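Local coordinates for water-soluble chlorophyll protein (Brassicaceae, PDB 5HPZ) that binds chlorophyll in a water-soluble assembly of four chains and, being akin to the Kunitz-type protease inhibitors, may share their beta-trefoil scaffold and inhibitory activity, at residues A[30-35]-A[111-116]; A[155-160]-A[165-170]. All blocks are in the same frame, centred on the assembly; numbering follows the deposited sequence.

Interaction 1: residues A[30-35]-A[111-116]. With 68G (13'2-hydroxyl-Chlorophyll a), chain C.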
ATOM      1  N   LEU A  30     -12.381   4.648 -17.149  1.00 26.09           N
ATOM      2  CA  LEU A  30     -12.796   4.419 -15.790  1.00 25.50           C
ATOM      3  C   LEU A  30     -12.346   3.046 -15.298  1.00 30.67           C
ATOM      4  O   LEU A  30     -12.461   2.040 -16.040  1.00 30.71           O
ATOM      5  CB  LEU A  30     -14.328   4.485 -15.684  1.00 24.17           C
ATOM      6  CG  LEU A  30     -15.000   5.789 -16.148  1.00 24.82           C
ATOM      7  CD1 LEU A  30     -16.451   5.809 -15.793  1.00 24.98           C
ATOM      8  CD2 LEU A  30     -14.222   6.987 -15.590  1.00 27.17           C
ATOM      9  N   VAL A  31     -11.873   3.024 -14.054  1.00 28.12           N
ATOM     10  CA  VAL A  31     -11.235   1.861 -13.451  1.00 28.27           C
ATOM     11  C   VAL A  31     -11.658   1.819 -11.999  1.00 25.16           C
ATOM     12  O   VAL A  31     -11.979   2.875 -11.392  1.00 22.80           O
ATOM     13  CB  VAL A  31      -9.691   1.890 -13.532  1.00 28.95           C
ATOM     14  CG1 VAL A  31      -9.268   1.897 -14.996  1.00 29.43           C
ATOM     15  CG2 VAL A  31      -9.101   3.048 -12.696  1.00 28.80           C
ATOM     16  N   PRO A  32     -11.701   0.615 -11.432  1.00 24.86           N
ATOM     17  CA  PRO A  32     -11.820   0.531  -9.971  1.00 25.48           C
ATOM     18  C   PRO A  32     -10.616   1.127  -9.257  1.00 24.37           C
ATOM     19  O   PRO A  32      -9.472   0.980  -9.737  1.00 26.17           O
ATOM     20  CB  PRO A  32     -11.849  -0.982  -9.693  1.00 26.61           C
ATOM     21  CG  PRO A  32     -12.109  -1.613 -10.989  1.00 26.48           C
ATOM     22  CD  PRO A  32     -11.549  -0.717 -12.027  1.00 25.61           C
ATOM     23  N   ALA A  33     -10.849   1.704  -8.083  1.00 23.45           N
ATOM     24  CA  ALA A  33      -9.757   2.158  -7.283  1.00 25.87           C
ATOM     25  C   ALA A  33     -10.227   2.355  -5.916  1.00 25.01           C
ATOM     26  O   ALA A  33     -11.377   2.716  -5.724  1.00 25.89           O
ATOM     27  CB  ALA A  33      -9.199   3.472  -7.818  1.00 26.52           C
ATOM     28  N   ALA A  34      -9.347   2.117  -4.949  1.00 23.64           N
ATOM     29  CA  ALA A  34      -9.708   2.314  -3.591  1.00 26.07           C
ATOM     30  C   ALA A  34      -9.944   3.817  -3.338  1.00 30.54           C
ATOM     31  O   ALA A  34      -9.176   4.706  -3.816  1.00 30.98           O
ATOM     32  CB  ALA A  34      -8.683   1.733  -2.625  1.00 30.41           C
ATOM     33  N   ILE A  35     -11.076   4.082  -2.699  1.00 27.26           N
ATOM     34  CA  ILE A  35     -11.415   5.469  -2.309  1.00 27.25           C
ATOM     35  C   ILE A  35     -11.307   5.698  -0.830  1.00 28.15           C
ATOM     36  O   ILE A  35     -11.275   6.816  -0.388  1.00 32.88           O
ATOM     37  CB  ILE A  35     -12.780   5.913  -2.862  1.00 26.16           C
ATOM     38  CG1 ILE A  35     -13.962   5.048  -2.396  1.00 29.69           C
ATOM     39  CG2 ILE A  35     -12.720   5.953  -4.401  1.00 27.47           C
ATOM     40  CD1 ILE A  35     -15.294   5.656  -2.842  1.00 31.32           C
ATOM     41  N   ILE A 111     -19.910   6.602  -6.217  1.00 29.83           N
ATOM     42  CA  ILE A 111     -20.313   5.409  -6.936  1.00 28.87           C
ATOM     43  C   ILE A 111     -19.309   4.307  -6.543  1.00 29.97           C
ATOM     44  O   ILE A 111     -18.088   4.483  -6.663  1.00 27.25           O
ATOM     45  CB  ILE A 111     -20.248   5.601  -8.466  1.00 30.13           C
ATOM     46  CG1 ILE A 111     -21.005   6.861  -8.915  1.00 30.49           C
ATOM     47  CG2 ILE A 111     -20.859   4.379  -9.188  1.00 29.76           C
ATOM     48  CD1 ILE A 111     -22.461   6.886  -8.530  1.00 31.12           C
ATOM     49  N   ILE A 112     -19.821   3.201  -6.040  1.00 26.37           N
ATOM     50  CA  ILE A 112     -18.958   2.135  -5.571  1.00 30.24           C
ATOM     51  C   ILE A 112     -19.137   0.880  -6.419  1.00 29.38           C
ATOM     52  O   ILE A 112     -19.917   0.857  -7.375  1.00 31.72           O
ATOM     53  CB  ILE A 112     -19.225   1.839  -4.117  1.00 32.07           C
ATOM     54  CG1 ILE A 112     -20.716   1.603  -3.921  1.00 38.66           C
ATOM     55  CG2 ILE A 112     -18.749   2.997  -3.264  1.00 34.31           C
ATOM     56  CD1 ILE A 112     -21.103   0.791  -2.719  1.00 39.35           C
ATOM     57  N   ILE A 113     -18.375  -0.145  -6.099  1.00 32.08           N
ATOM     58  CA  ILE A 113     -18.411  -1.397  -6.791  1.00 29.93           C
ATOM     59  C   ILE A 113     -18.900  -2.412  -5.787  1.00 32.53           C
ATOM     60  O   ILE A 113     -18.383  -2.514  -4.658  1.00 32.40           O
ATOM     61  CB  ILE A 113     -17.052  -1.799  -7.344  1.00 31.93           C
ATOM     62  CG1 ILE A 113     -16.518  -0.683  -8.239  1.00 34.65           C
ATOM     63  CG2 ILE A 113     -17.168  -3.137  -8.073  1.00 34.97           C
ATOM     64  CD1 ILE A 113     -15.125  -0.925  -8.754  1.00 34.17           C
ATOM     65  N   GLY A 114     -19.952  -3.142  -6.158  1.00 32.54           N
ATOM     66  CA  GLY A 114     -20.560  -4.075  -5.203  1.00 34.56           C
ATOM     67  C   GLY A 114     -22.068  -4.102  -5.077  1.00 33.61           C
ATOM     68  O   GLY A 114     -22.555  -4.579  -4.087  1.00 33.88           O
ATOM     69  N   GLY A 115     -22.808  -3.537  -6.026  1.00 33.29           N
ATOM     70  CA  GLY A 115     -24.262  -3.530  -5.915  1.00 40.67           C
ATOM     71  C   GLY A 115     -24.885  -4.926  -6.006  1.00 39.87           C
ATOM     72  O   GLY A 115     -24.244  -5.872  -6.480  1.00 34.03           O
ATOM     73  N   GLU A 116     -26.131  -5.033  -5.544  1.00 45.00           N
ATOM     74  CA  GLU A 116     -26.955  -6.248  -5.727  1.00 42.12           C
ATOM     75  C   GLU A 116     -27.827  -6.008  -6.997  1.00 43.97           C
ATOM     76  O   GLU A 116     -28.388  -4.902  -7.146  1.00 37.98           O
ATOM     77  CB  GLU A 116     -27.808  -6.476  -4.460  1.00 42.32           C
ATOM     78  CG  GLU A 116     -27.051  -6.349  -3.136  1.00 43.40           C
TER
HETATM   79  C1  68G C1001      -2.440   6.499 -11.765  1.00 44.48           C
HETATM   80  C2  68G C1001      -1.149   5.677 -11.657  1.00 44.10           C
HETATM   81  C3  68G C1001      -0.282   5.952 -10.509  1.00 47.13           C
HETATM   82  C4  68G C1001      -0.760   7.058  -9.625  1.00 55.61           C
HETATM   83  C5  68G C1001       1.078   5.290 -10.272  1.00 47.69           C
HETATM   84  C6  68G C1001       0.959   3.900  -9.734  1.00 48.52           C
HETATM   85  C7  68G C1001       0.179   3.806  -8.466  1.00 46.13           C
HETATM   86  C8  68G C1001       0.570   2.469  -7.870  1.00 47.45           C
HETATM   87  C9  68G C1001       0.074   1.251  -8.687  1.00 46.45           C
HETATM   88  C10 68G C1001      -0.067   2.371  -6.508  1.00 49.72           C
HETATM   89  C11 68G C1001       1.022   2.565  -5.537  1.00 53.71           C
HETATM   90  C12 68G C1001       0.321   2.263  -4.219  1.00 55.18           C
HETATM   91  C13 68G C1001       0.714   3.400  -3.276  1.00 56.33           C
HETATM   92  C14 68G C1001       2.258   3.508  -3.142  1.00 54.50           C
HETATM   93  C15 68G C1001       0.032   3.103  -1.924  1.00 51.60           C
HETATM   94  C16 68G C1001      -0.125   4.380  -1.104  1.00 53.15           C
HETATM   95  C17 68G C1001      -0.840   3.880   0.141  1.00 47.11           C
HETATM   96  C18 68G C1001      -0.974   5.074   1.023  1.00 46.71           C
HETATM   97  C19 68G C1001      -2.168   4.873   1.926  1.00 44.22           C
HETATM   98  C20 68G C1001       0.275   5.112   1.906  1.00 54.19           C
HETATM   99  O2A 68G C1001      -3.340   6.358 -10.614  1.00 39.43           O
HETATM  100  CGA 68G C1001      -4.589   6.585 -11.099  1.00 38.20           C
HETATM  101  O1A 68G C1001      -4.850   7.034 -12.227  1.00 39.29           O
HETATM  102  CBA 68G C1001      -5.683   6.172 -10.180  1.00 34.79           C
HETATM  103  CAA 68G C1001      -6.121   4.743 -10.642  1.00 31.43           C
HETATM  104  C2A 68G C1001      -5.066   3.629 -10.323  1.00 27.08           C
HETATM  105  C3A 68G C1001      -5.013   3.442  -8.863  1.00 26.11           C
HETATM  106  CMA 68G C1001      -3.570   3.179  -8.558  1.00 26.54           C
HETATM  107  C4A 68G C1001      -5.760   2.222  -8.547  1.00 24.12           C
HETATM  108  CHB 68G C1001      -5.975   1.704  -7.340  1.00 23.29           C
HETATM  109  NA  68G C1001      -6.085   1.679  -9.698  1.00 23.88           N
HETATM  110  C1A 68G C1001      -5.637   2.383 -10.747  1.00 26.70           C
HETATM  111  CHA 68G C1001      -5.789   1.937 -12.006  1.00 28.79           C
HETATM  112  CBD 68G C1001      -5.282   2.449 -13.250  1.00 31.34           C
HETATM  113  CGD 68G C1001      -3.833   2.595 -13.238  1.00 33.93           C
HETATM  114  O1D 68G C1001      -3.262   3.637 -13.638  1.00 35.19           O
HETATM  115  O2D 68G C1001      -3.119   1.555 -12.757  1.00 30.19           O
HETATM  116  CED 68G C1001      -1.728   1.793 -12.763  1.00 34.20           C
HETATM  117  O   68G C1001      -5.713   3.717 -13.573  1.00 32.87           O
HETATM  118  CAD 68G C1001      -5.713   1.508 -14.248  1.00 33.22           C
HETATM  119  OBD 68G C1001      -5.516   1.660 -15.490  1.00 32.34           O
HETATM  120  C3D 68G C1001      -6.386   0.492 -13.627  1.00 32.33           C
HETATM  121  C2D 68G C1001      -7.063  -0.688 -13.686  1.00 31.17           C
HETATM  122  CMD 68G C1001      -7.312  -1.390 -14.834  1.00 31.30           C
HETATM  123  C4D 68G C1001      -6.395   0.782 -12.326  1.00 29.60           C
HETATM  124  ND  68G C1001      -6.998  -0.146 -11.603  1.00 31.68           N
HETATM  125  C1D 68G C1001      -7.434  -1.093 -12.453  1.00 29.67           C
HETATM  126  CHD 68G C1001      -8.118  -2.241 -12.072  1.00 30.72           C
HETATM  127  C4C 68G C1001      -8.432  -2.720 -10.853  1.00 28.83           C
HETATM  128  NC  68G C1001      -8.199  -2.016  -9.704  1.00 34.63           N
HETATM  129 MG   68G C1001      -7.260  -0.199  -9.606  1.00 35.04          MG
HETATM  130  C3C 68G C1001      -9.053  -3.874 -10.458  1.00 30.03           C
HETATM  131  CAC 68G C1001      -9.534  -4.999 -11.347  1.00 32.88           C
HETATM  132  CBC 68G C1001      -8.249  -5.865 -11.589  1.00 32.26           C
HETATM  133  C2C 68G C1001      -9.158  -3.870  -9.111  1.00 33.14           C
HETATM  134  CMC 68G C1001      -9.715  -4.865  -8.385  1.00 32.25           C
HETATM  135  C1C 68G C1001      -8.621  -2.710  -8.628  1.00 27.77           C
HETATM  136  CHC 68G C1001      -8.483  -2.268  -7.369  1.00 29.89           C
HETATM  137  C4B 68G C1001      -7.701  -1.281  -6.876  1.00 28.66           C
HETATM  138  NB  68G C1001      -7.290  -0.236  -7.607  1.00 27.10           N
HETATM  139  C1B 68G C1001      -6.537   0.569  -6.859  1.00 27.60           C
HETATM  140  C2B 68G C1001      -6.465   0.005  -5.620  1.00 29.05           C
HETATM  141  CMB 68G C1001      -5.779   0.520  -4.569  1.00 26.53           C
HETATM  142  C3B 68G C1001      -7.228  -1.101  -5.627  1.00 28.09           C
HETATM  143  CAB 68G C1001      -7.472  -2.040  -4.696  1.00 27.20           C
HETATM  144  CBB 68G C1001      -7.410  -1.880  -3.191  1.00 28.15           C

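Interaction 2: residues A[155-160]-A[165-170]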
ATOM      1  N   PRO A 155     -10.221  12.199 -11.362  1.00 27.75           N
ATOM      2  CA  PRO A 155     -11.672  12.337 -11.105  1.00 29.96           C
ATOM      3  C   PRO A 155     -12.319  11.064 -10.513  1.00 29.55           C
ATOM      4  O   PRO A 155     -12.106   9.966 -11.048  1.00 29.37           O
ATOM      5  CB  PRO A 155     -12.234  12.585 -12.477  1.00 27.79           C
ATOM      6  CG  PRO A 155     -11.124  13.278 -13.196  1.00 32.05           C
ATOM      7  CD  PRO A 155      -9.858  12.648 -12.720  1.00 29.83           C
ATOM      8  N   GLN A 156     -13.030  11.216  -9.408  1.00 26.40           N
ATOM      9  CA  GLN A 156     -13.709  10.101  -8.783  1.00 27.76           C
ATOM     10  C   GLN A 156     -15.195  10.227  -9.056  1.00 29.44           C
ATOM     11  O   GLN A 156     -15.744  11.346  -8.947  1.00 25.47           O
ATOM     12  CB  GLN A 156     -13.464  10.164  -7.307  1.00 27.17           C
ATOM     13  CG  GLN A 156     -14.288   9.180  -6.574  1.00 31.86           C
ATOM     14  CD  GLN A 156     -14.237   9.371  -5.100  1.00 33.63           C
ATOM     15  OE1 GLN A 156     -13.336   9.992  -4.561  1.00 33.43           O
ATOM     16  NE2 GLN A 156     -15.226   8.820  -4.428  1.00 43.38           N
ATOM     17  N   LEU A 157     -15.864   9.103  -9.342  1.00 26.09           N
ATOM     18  CA  LEU A 157     -17.268   9.140  -9.662  1.00 25.15           C
ATOM     19  C   LEU A 157     -18.074   9.279  -8.451  1.00 23.50           C
ATOM     20  O   LEU A 157     -17.890   8.535  -7.498  1.00 29.19           O
ATOM     21  CB  LEU A 157     -17.752   7.901 -10.408  1.00 25.82           C
ATOM     22  CG  LEU A 157     -17.627   7.956 -11.917  1.00 25.99           C
ATOM     23  CD1 LEU A 157     -16.158   8.095 -12.367  1.00 29.72           C
ATOM     24  CD2 LEU A 157     -18.264   6.740 -12.520  1.00 25.91           C
ATOM     25  N   ILE A 158     -19.030  10.214  -8.523  1.00 26.37           N
ATOM     26  CA  ILE A 158     -20.105  10.375  -7.550  1.00 26.20           C
ATOM     27  C   ILE A 158     -21.460  10.561  -8.228  1.00 28.01           C
ATOM     28  O   ILE A 158     -21.550  10.745  -9.431  1.00 32.31           O
ATOM     29  CB  ILE A 158     -19.864  11.605  -6.694  1.00 31.69           C
ATOM     30  CG1 ILE A 158     -19.853  12.837  -7.601  1.00 33.42           C
ATOM     31  CG2 ILE A 158     -18.593  11.415  -5.867  1.00 32.14           C
ATOM     32  CD1 ILE A 158     -19.244  14.051  -6.963  1.00 39.25           C
ATOM     33  N   ALA A 159     -22.540  10.457  -7.468  1.00 29.95           N
ATOM     34  CA  ALA A 159     -23.853  10.870  -7.931  1.00 31.75           C
ATOM     35  C   ALA A 159     -24.183  12.277  -7.420  1.00 34.22           C
ATOM     36  O   ALA A 159     -24.050  12.580  -6.246  1.00 32.63           O
ATOM     37  CB  ALA A 159     -24.959   9.884  -7.517  1.00 30.42           C
ATOM     38  N   THR A 160     -24.654  13.122  -8.327  1.00 32.99           N
ATOM     39  CA  THR A 160     -24.825  14.524  -8.017  1.00 35.89           C
ATOM     40  C   THR A 160     -25.964  15.077  -8.856  1.00 36.51           C
ATOM     41  O   THR A 160     -26.229  14.595  -9.959  1.00 41.62           O
ATOM     42  CB  THR A 160     -23.540  15.297  -8.363  1.00 38.16           C
ATOM     43  OG1 THR A 160     -23.666  16.652  -7.963  1.00 39.87           O
ATOM     44  CG2 THR A 160     -23.254  15.287  -9.844  1.00 36.97           C
ATOM     45  N   LYS A 165     -21.142  19.265 -12.773  1.00 32.00           N
ATOM     46  CA  LYS A 165     -20.293  18.149 -12.461  1.00 31.56           C
ATOM     47  C   LYS A 165     -20.514  16.913 -13.315  1.00 33.12           C
ATOM     48  O   LYS A 165     -19.796  15.917 -13.147  1.00 30.32           O
ATOM     49  CB  LYS A 165     -20.409  17.781 -11.015  1.00 31.57           C
ATOM     50  CG  LYS A 165     -19.792  18.808 -10.102  1.00 32.14           C
ATOM     51  CD  LYS A 165     -19.855  18.242  -8.720  1.00 34.61           C
ATOM     52  CE  LYS A 165     -19.454  19.310  -7.743  1.00 34.94           C
ATOM     53  NZ  LYS A 165     -20.184  19.110  -6.488  1.00 38.83           N
ATOM     54  N   THR A 166     -21.460  16.969 -14.242  1.00 34.77           N
ATOM     55  CA  THR A 166     -21.779  15.795 -15.071  1.00 32.88           C
ATOM     56  C   THR A 166     -20.554  15.245 -15.799  1.00 30.48           C
ATOM     57  O   THR A 166     -19.715  15.998 -16.284  1.00 27.61           O
ATOM     58  CB  THR A 166     -22.861  16.170 -16.054  1.00 32.14           C
ATOM     59  OG1 THR A 166     -24.021  16.478 -15.276  1.00 32.26           O
ATOM     60  CG2 THR A 166     -23.191  15.004 -17.018  1.00 32.35           C
ATOM     61  N   LEU A 167     -20.446  13.926 -15.806  1.00 31.50           N
ATOM     62  CA  LEU A 167     -19.394  13.222 -16.531  1.00 28.41           C
ATOM     63  C   LEU A 167     -19.917  12.798 -17.877  1.00 30.98           C
ATOM     64  O   LEU A 167     -20.833  11.979 -17.945  1.00 30.72           O
ATOM     65  CB  LEU A 167     -18.936  11.995 -15.737  1.00 26.93           C
ATOM     66  CG  LEU A 167     -17.838  11.195 -16.482  1.00 29.06           C
ATOM     67  CD1 LEU A 167     -16.559  12.016 -16.651  1.00 29.80           C
ATOM     68  CD2 LEU A 167     -17.590   9.943 -15.640  1.00 33.35           C
ATOM     69  N   PHE A 168     -19.322  13.335 -18.941  1.00 27.60           N
ATOM     70  CA  PHE A 168     -19.684  12.971 -20.291  1.00 31.43           C
ATOM     71  C   PHE A 168     -18.757  11.874 -20.808  1.00 25.62           C
ATOM     72  O   PHE A 168     -17.523  11.996 -20.701  1.00 31.01           O
ATOM     73  CB  PHE A 168     -19.700  14.227 -21.186  1.00 32.53           C
ATOM     74  CG  PHE A 168     -20.706  15.248 -20.728  1.00 35.80           C
ATOM     75  CD1 PHE A 168     -22.062  15.016 -20.883  1.00 36.06           C
ATOM     76  CD2 PHE A 168     -20.299  16.425 -20.097  1.00 38.41           C
ATOM     77  CE1 PHE A 168     -22.994  15.941 -20.444  1.00 41.87           C
ATOM     78  CE2 PHE A 168     -21.237  17.339 -19.639  1.00 38.70           C
ATOM     79  CZ  PHE A 168     -22.578  17.107 -19.825  1.00 38.37           C
ATOM     80  N   VAL A 169     -19.355  10.828 -21.373  1.00 26.10           N
ATOM     81  CA  VAL A 169     -18.606   9.636 -21.786  1.00 28.98           C
ATOM     82  C   VAL A 169     -18.937   9.149 -23.163  1.00 29.66           C
ATOM     83  O   VAL A 169     -19.975   9.428 -23.699  1.00 30.61           O
ATOM     84  CB  VAL A 169     -18.880   8.420 -20.813  1.00 29.48           C
ATOM     85  CG1 VAL A 169     -18.537   8.825 -19.398  1.00 30.15           C
ATOM     86  CG2 VAL A 169     -20.360   7.967 -20.862  1.00 29.73           C
ATOM     87  N   LYS A 170     -18.057   8.311 -23.658  1.00 33.22           N
ATOM     88  CA  LYS A 170     -18.359   7.523 -24.815  1.00 38.53           C
ATOM     89  C   LYS A 170     -17.970   6.059 -24.493  1.00 37.70           C
ATOM     90  O   LYS A 170     -17.231   5.789 -23.500  1.00 31.36           O
ATOM     91  CB  LYS A 170     -17.651   8.108 -26.017  1.00 40.00           C
ATOM     92  CG  LYS A 170     -16.143   8.155 -25.881  1.00 52.53           C
ATOM     93  CD  LYS A 170     -15.525   8.901 -27.062  1.00 57.18           C
ATOM     94  CE  LYS A 170     -14.214   8.252 -27.510  1.00 57.99           C
ATOM     95  NZ  LYS A 170     -13.264   7.890 -26.419  1.00 50.82           N
TER

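Interaction 1: residues A[30-35]-A[111-116]
Pro32 holds the chlorophyll by its carbonyl and lays its ring between the macrocycle and Ile113. Its carbonyl O lies 2.5 Å from the magnesium and supplies the axial ligand, a role proline fills without a donor side chain. On either side of it in sequence, the chain lies against the macrocycle. Val31 spreads both methyls over the ring near the fifth, carbocyclic ring: CG1 is 3.5 Å from C3D and CG2 3.5 Å from C4D. With CG1 anti to the carbonyl carbon (chi1 -62°), the fork straddles this part of the pigment. Cutting Val31 back to an alanine would probably open a gap over C3D and C4D and leave the macrocycle freer to tilt on its magnesium bond. Ala33 is small enough for its CA to come within 3.5 Å of NB, while CB of Ala34 touches the methyl CMB at 3.7 Å.

Behind this layer, CD1 of Ile113 presses on CB of Pro32 at 3.4 Å, tighter than usual for two carbons; the two side chains cross obliquely. Ile113 is extended beyond CB (chi2 175°), which carries its terminal methyl to the proline ring. A looser contact joins CD1 of Ile35 to CG2 of Ile112, 4.4 Å apart, and no hydrogen bond links the two strands. Phe82 touches both Pro32 and Ile113, and Trp87 also packs on the proline, so apolar groups back the ligating residue. Farther out, Val31 and Ala33 pair through their backbones with Thr46 and Gly44 of strand 44-47, fixing the strand that offers the carbonyl. The arrangement is that of a chlorophyll site with backbone-carbonyl ligation, built on a Kunitz-type beta-trefoil.

Interaction 2: residues A[155-160]-A[165-170]
Leu157 and Leu167 make the apolar part of this contact, methyl to methyl: CD1 of Leu157 stands 4.0 Å from CD2 of Leu167, and the two side chains cross at about a right angle. Leu167 has CG anti to its own nitrogen (chi1 179°), which turns the branch toward strand 155-160, where Leu157 is buried. Leucine suits both places, since a forked end can touch several neighbours at once. Leu157 also packs on Val144 and Ile45, and Leu167 on Pro22, so their meeting continues a wider hydrophobic layer.

The segments follow each other closely in the chain of a Kunitz-type beta-trefoil. Strand 155-160 pairs antiparallel with strand 142-148, and Leu157 also bonds through its backbone to Ile45 and Ile111. Farther along, the chain runs on into strand 169-173, which pairs with strand 18-22 near the amino-terminal end. Between 155-160 and 165-170 there is no hydrogen bond, and side chains alone bridge them.

The second contact mixes apolar and polar groups. CG2 of Thr160 rests on CB of Lys165 at 4.0 Å, while OG1 lies 4.2 Å from CD, and the lysine's aliphatic chain crosses the threonine side chain almost perpendicularly. Threonine fits here because its methyl can pack on the lysine while its hydroxyl, anti to the backbone N (chi1 -175°), serves polar partners.

Charge and hydrogen bonding converge on Glu108: OE1 takes a salt bridge from NZ of Lys165, and OE2 is hydrogen-bonded to OG1 of Thr160. The same hydroxyl bonds to the backbone N of Asp162, tying the strand's end to the residues that follow it.

In the fold
The centres of interactions 1 and 2 lie 13 Å apart, and strands 111-113 and 155-160 join them directly. Ile111 N sits 3.1 Å from Leu157 O, a probable hydrogen bond, and Ile111 CD1 packs 3.7 Å from Ala159 N. A second bridge runs through Ile35, whose CD1 is 3.5 Å from NE2 of Gln156. The chlorophyll belongs to interaction 1, which holds Val31, Pro32, Ala33 and Ala34 of its pocket; the side chain of Leu157 in interaction 2 remains about 11 Å from a bound chlorophyll. Strand 155-160 thus connects the pigment-binding segment 30-35 with segment 165-170, which leads into strand 169-173.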